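TonB-dependent siderophore receptor (Pseudomonas aeruginosa 39016, PDB 5NEC) probably takes up ferric siderophores across the outer membrane in a TonB-dependent manner, a route that siderophore-drug conjugates can also exploit. Local coordinates at residues R274-V288 / N300-T314. Residues are numbered along the deposited sequence; the frame is centred on the assembly and turned at random.
Sequences RDFQKSRIDTSTITV and NTSRYGNSHQDYLWT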
# COMPACT_ATOMS: atom_id res chain seq x y z
N ARG A 274 24.30 -15.21 0.24
CA ARG A 274 24.61 -13.87 -0.24
C ARG A 274 23.51 -12.86 -0.01
O ARG A 274 23.78 -11.73 0.38
CB ARG A 274 24.95 -13.90 -1.73
CG ARG A 274 25.14 -12.52 -2.35
CD ARG A 274 25.51 -12.56 -3.82
NE ARG A 274 24.35 -12.74 -4.68
CZ ARG A 274 24.42 -12.81 -6.01
NH1 ARG A 274 25.59 -12.74 -6.65
NH2 ARG A 274 23.31 -12.99 -6.73
N ASP A 275 22.27 -13.23 -0.31
CA ASP A 275 21.20 -12.23 -0.45
C ASP A 275 20.60 -11.85 0.90
O ASP A 275 20.48 -12.69 1.77
CB ASP A 275 20.11 -12.74 -1.41
CG ASP A 275 20.65 -13.02 -2.84
OD1 ASP A 275 21.74 -12.52 -3.20
OD2 ASP A 275 19.98 -13.77 -3.58
N PHE A 276 20.24 -10.58 1.06
CA PHE A 276 19.70 -10.08 2.31
C PHE A 276 18.81 -8.87 2.06
O PHE A 276 18.96 -8.18 1.06
CB PHE A 276 20.82 -9.74 3.33
CG PHE A 276 21.84 -8.73 2.82
CD1 PHE A 276 21.58 -7.37 2.88
CD2 PHE A 276 23.05 -9.15 2.28
CE1 PHE A 276 22.50 -6.45 2.41
CE2 PHE A 276 23.98 -8.23 1.82
CZ PHE A 276 23.70 -6.87 1.88
N GLN A 277 17.88 -8.62 2.96
CA GLN A 277 16.99 -7.48 2.87
C GLN A 277 16.72 -6.98 4.28
O GLN A 277 15.99 -7.60 5.03
CB GLN A 277 15.73 -7.91 2.14
CG GLN A 277 14.74 -6.82 1.82
CD GLN A 277 13.40 -7.39 1.42
OE1 GLN A 277 13.30 -8.24 0.56
NE2 GLN A 277 12.37 -6.98 2.14
N LYS A 278 17.38 -5.89 4.65
CA LYS A 278 17.36 -5.35 6.01
C LYS A 278 16.78 -3.96 5.97
O LYS A 278 17.16 -3.17 5.13
CB LYS A 278 18.77 -5.26 6.57
CG LYS A 278 19.29 -6.61 6.96
CD LYS A 278 20.81 -6.66 7.07
CE LYS A 278 21.23 -8.03 7.56
NZ LYS A 278 22.67 -8.31 7.26
N SER A 279 15.84 -3.67 6.87
CA SER A 279 15.31 -2.33 6.96
C SER A 279 14.98 -1.94 8.39
O SER A 279 14.81 -2.78 9.26
CB SER A 279 14.12 -2.12 6.01
OG SER A 279 12.93 -2.59 6.55
N ARG A 280 14.98 -0.63 8.61
CA ARG A 280 14.68 -0.02 9.89
C ARG A 280 13.88 1.22 9.58
O ARG A 280 14.30 2.00 8.74
CB ARG A 280 15.97 0.34 10.61
CG ARG A 280 15.75 0.82 12.03
CD ARG A 280 17.06 1.16 12.75
NE ARG A 280 17.88 -0.04 12.97
CZ ARG A 280 18.89 -0.17 13.85
NH1 ARG A 280 19.26 0.83 14.65
NH2 ARG A 280 19.52 -1.35 13.93
N ILE A 281 12.73 1.39 10.23
CA ILE A 281 12.01 2.66 10.18
C ILE A 281 11.72 3.17 11.60
O ILE A 281 11.37 2.39 12.48
CB ILE A 281 10.73 2.63 9.31
CG1 ILE A 281 10.04 4.00 9.40
CG2 ILE A 281 9.79 1.54 9.74
CD1 ILE A 281 9.19 4.35 8.20
N ASP A 282 11.95 4.47 11.81
CA ASP A 282 11.63 5.20 13.04
C ASP A 282 10.83 6.44 12.68
O ASP A 282 11.24 7.19 11.81
CB ASP A 282 12.90 5.63 13.74
CG ASP A 282 13.56 4.51 14.47
OD1 ASP A 282 13.01 4.13 15.52
OD2 ASP A 282 14.62 3.98 14.02
N THR A 283 9.69 6.64 13.33
CA THR A 283 8.83 7.80 13.09
C THR A 283 8.27 8.34 14.42
O THR A 283 7.69 7.59 15.21
CB THR A 283 7.72 7.43 12.10
OG1 THR A 283 8.32 7.09 10.86
CG2 THR A 283 6.78 8.58 11.82
N SER A 284 8.50 9.62 14.67
CA SER A 284 8.00 10.32 15.84
C SER A 284 6.99 11.32 15.34
O SER A 284 7.28 12.03 14.39
CB SER A 284 9.13 11.06 16.54
OG SER A 284 9.98 10.15 17.20
N THR A 285 5.82 11.37 15.98
CA THR A 285 4.77 12.32 15.59
C THR A 285 4.26 13.02 16.84
O THR A 285 4.02 12.38 17.86
CB THR A 285 3.61 11.60 14.86
OG1 THR A 285 4.13 10.85 13.76
CG2 THR A 285 2.61 12.60 14.30
N ILE A 286 4.11 14.35 16.76
CA ILE A 286 3.60 15.18 17.86
C ILE A 286 2.48 16.04 17.33
O ILE A 286 2.70 16.85 16.43
CB ILE A 286 4.72 16.07 18.45
CG1 ILE A 286 5.74 15.18 19.16
CG2 ILE A 286 4.18 17.07 19.44
CD1 ILE A 286 7.08 15.79 19.36
N THR A 287 1.29 15.88 17.90
CA THR A 287 0.08 16.57 17.43
C THR A 287 -0.50 17.42 18.57
O THR A 287 -0.76 16.88 19.64
CB THR A 287 -0.96 15.54 16.92
OG1 THR A 287 -0.36 14.70 15.93
CG2 THR A 287 -2.15 16.23 16.28
N VAL A 288 -0.68 18.72 18.34
CA VAL A 288 -1.33 19.63 19.29
C VAL A 288 -2.63 20.18 18.67
O VAL A 288 -2.59 20.77 17.59
CB VAL A 288 -0.40 20.80 19.68
CG1 VAL A 288 -1.10 21.74 20.68
CG2 VAL A 288 0.89 20.26 20.29
N ASN A 300 -1.62 21.56 15.04
CA ASN A 300 -0.24 21.51 14.55
C ASN A 300 0.28 20.10 14.71
O ASN A 300 0.10 19.50 15.75
CB ASN A 300 0.67 22.49 15.28
CG ASN A 300 2.00 22.69 14.57
OD1 ASN A 300 2.15 23.58 13.75
ND2 ASN A 300 2.96 21.82 14.87
N THR A 301 0.92 19.60 13.66
CA THR A 301 1.47 18.26 13.65
C THR A 301 2.92 18.36 13.21
O THR A 301 3.24 19.01 12.21
CB THR A 301 0.69 17.36 12.69
OG1 THR A 301 -0.69 17.35 13.08
CG2 THR A 301 1.23 15.91 12.70
N SER A 302 3.80 17.71 13.97
CA SER A 302 5.20 17.62 13.65
C SER A 302 5.56 16.17 13.52
O SER A 302 5.24 15.38 14.40
CB SER A 302 6.04 18.26 14.74
OG SER A 302 5.63 19.60 14.90
N ARG A 303 6.20 15.81 12.41
CA ARG A 303 6.70 14.46 12.22
C ARG A 303 8.20 14.51 11.88
O ARG A 303 8.63 15.26 11.00
CB ARG A 303 5.89 13.74 11.14
CG ARG A 303 6.39 12.32 10.87
CD ARG A 303 5.40 11.53 10.05
NE ARG A 303 4.25 11.16 10.85
CZ ARG A 303 3.07 10.76 10.36
NH1 ARG A 303 2.86 10.67 9.05
NH2 ARG A 303 2.08 10.45 11.19
N TYR A 304 9.00 13.74 12.62
CA TYR A 304 10.35 13.41 12.24
C TYR A 304 10.41 11.90 11.92
O TYR A 304 9.97 11.07 12.72
CB TYR A 304 11.36 13.76 13.33
CG TYR A 304 12.78 13.49 12.88
CD1 TYR A 304 13.53 14.49 12.22
CD2 TYR A 304 13.37 12.23 13.02
CE1 TYR A 304 14.81 14.24 11.75
CE2 TYR A 304 14.65 11.98 12.55
CZ TYR A 304 15.37 12.98 11.93
OH TYR A 304 16.63 12.71 11.47
N GLY A 305 10.98 11.57 10.77
CA GLY A 305 11.10 10.18 10.31
C GLY A 305 12.50 9.86 9.84
O GLY A 305 13.21 10.72 9.38
N ASN A 306 12.88 8.60 9.95
CA ASN A 306 14.23 8.13 9.68
C ASN A 306 14.15 6.68 9.21
O ASN A 306 13.66 5.82 9.95
CB ASN A 306 15.01 8.25 10.99
CG ASN A 306 16.38 7.62 10.92
OD1 ASN A 306 16.99 7.54 9.86
ND2 ASN A 306 16.84 7.10 12.05
N SER A 307 14.59 6.39 7.98
CA SER A 307 14.52 5.01 7.45
C SER A 307 15.81 4.58 6.76
O SER A 307 16.40 5.35 6.03
CB SER A 307 13.33 4.82 6.51
OG SER A 307 13.57 5.46 5.29
N HIS A 308 16.23 3.35 7.03
CA HIS A 308 17.41 2.76 6.45
C HIS A 308 17.00 1.49 5.68
O HIS A 308 16.15 0.72 6.15
CB HIS A 308 18.44 2.44 7.53
CG HIS A 308 19.72 1.87 7.00
ND1 HIS A 308 20.56 2.57 6.15
CD2 HIS A 308 20.29 0.65 7.16
CE1 HIS A 308 21.59 1.82 5.83
NE2 HIS A 308 21.46 0.65 6.44
N GLN A 309 17.59 1.30 4.51
CA GLN A 309 17.42 0.08 3.74
C GLN A 309 18.76 -0.41 3.23
O GLN A 309 19.55 0.35 2.69
CB GLN A 309 16.49 0.33 2.57
CG GLN A 309 15.06 0.44 3.01
CD GLN A 309 14.15 0.84 1.89
OE1 GLN A 309 14.57 1.52 0.95
NE2 GLN A 309 12.87 0.41 1.96
N ASP A 310 18.99 -1.70 3.41
CA ASP A 310 20.21 -2.36 3.00
C ASP A 310 19.79 -3.71 2.35
O ASP A 310 19.51 -4.71 3.06
CB ASP A 310 21.11 -2.51 4.23
CG ASP A 310 22.50 -3.02 3.90
OD1 ASP A 310 22.91 -3.08 2.72
OD2 ASP A 310 23.19 -3.39 4.85
N TYR A 311 19.69 -3.68 1.01
CA TYR A 311 19.13 -4.76 0.20
C TYR A 311 20.16 -5.26 -0.81
O TYR A 311 20.82 -4.46 -1.45
CB TYR A 311 17.91 -4.28 -0.62
CG TYR A 311 16.68 -3.82 0.14
CD1 TYR A 311 16.58 -3.93 1.53
CD2 TYR A 311 15.57 -3.31 -0.54
CE1 TYR A 311 15.44 -3.52 2.21
CE2 TYR A 311 14.42 -2.90 0.13
CZ TYR A 311 14.36 -3.01 1.50
OH TYR A 311 13.25 -2.62 2.21
N LEU A 312 20.25 -6.59 -0.96
CA LEU A 312 21.00 -7.25 -2.03
C LEU A 312 20.28 -8.53 -2.43
O LEU A 312 20.14 -9.46 -1.62
CB LEU A 312 22.40 -7.60 -1.56
CG LEU A 312 23.29 -8.52 -2.43
CD1 LEU A 312 23.49 -7.89 -3.77
CD2 LEU A 312 24.65 -8.77 -1.80
N TRP A 313 19.84 -8.61 -3.68
CA TRP A 313 19.02 -9.73 -4.12
C TRP A 313 19.36 -10.18 -5.54
O TRP A 313 20.12 -9.51 -6.25
CB TRP A 313 17.53 -9.38 -3.97
CG TRP A 313 16.98 -8.46 -4.99
CD1 TRP A 313 16.24 -8.82 -6.07
CD2 TRP A 313 17.09 -7.04 -5.03
NE1 TRP A 313 15.90 -7.70 -6.80
CE2 TRP A 313 16.40 -6.59 -6.18
CE3 TRP A 313 17.70 -6.08 -4.20
CZ2 TRP A 313 16.31 -5.22 -6.54
CZ3 TRP A 313 17.60 -4.73 -4.56
CH2 TRP A 313 16.92 -4.32 -5.72
N THR A 314 18.79 -11.31 -5.94
CA THR A 314 19.07 -11.95 -7.23
C THR A 314 17.88 -11.79 -8.19
O THR A 314 16.73 -11.91 -7.79
CB THR A 314 19.38 -13.44 -7.03
OG1 THR A 314 20.50 -13.58 -6.15
CG2 THR A 314 19.67 -14.14 -8.37
O HOH W 1 17.44 -13.19 -4.07
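Thr314 OG1 ties the end of segment 300-314 to the residues leading into strand 276-288: it gives its proton to Asp275 OD2 at 2.6 Å, on the syn side of the carboxylate, and accepts an N-H from Arg274 NH2 at 2.9 Å, lying near the guanidinium plane. Arg274 NE makes a salt bridge with Asp275 OD1 at 3.0 Å, within the same segment, and one water links Asp275 OD2 to Thr314 N. Beside this cluster, CG of Phe276 sits between its own N and carbonyl carbon (chi1 57°), and the ring leans across the neighbouring strand. Leu312 CB lies over one face of that ring, 3.9 Å from the centroid, Leu312 CD2 touches Phe276 CE2, and Asp310 O meets the ring edge. Tyr311 projects from the other side of the hairpin with Gln277 CG on one ring face, 3.6 Å from the centroid, and Gln309 CB over the opposite face. Farther along that side, Arg303 bends at chi3 (-73°) and sends NE to Thr285 OG1 at 2.9 Å, in its guanidinium plane and nearly straight (163°), while its aliphatic part lies on Thr283 CG2. Arg303 NH1 reaches Val108 O of the plug, and Gln277 and Tyr311 both touch Pro90, so this side faces the barrel interior; Tyr304, on the other, touches a bound detergent. Paired backbone hydrogen bonds from Phe276–Leu312 to Val288–Asn300 run through this antiparallel hairpin of the TonB-dependent receptor barrel. The chemistry is therefore divided: main-chain bonds fix the strand pairing, Arg303 ties the wall to the plug, and in the buried cluster the Arg274 charge, with the Thr314 hydroxyl donating to OD2, would probably favour an ionised Asp275.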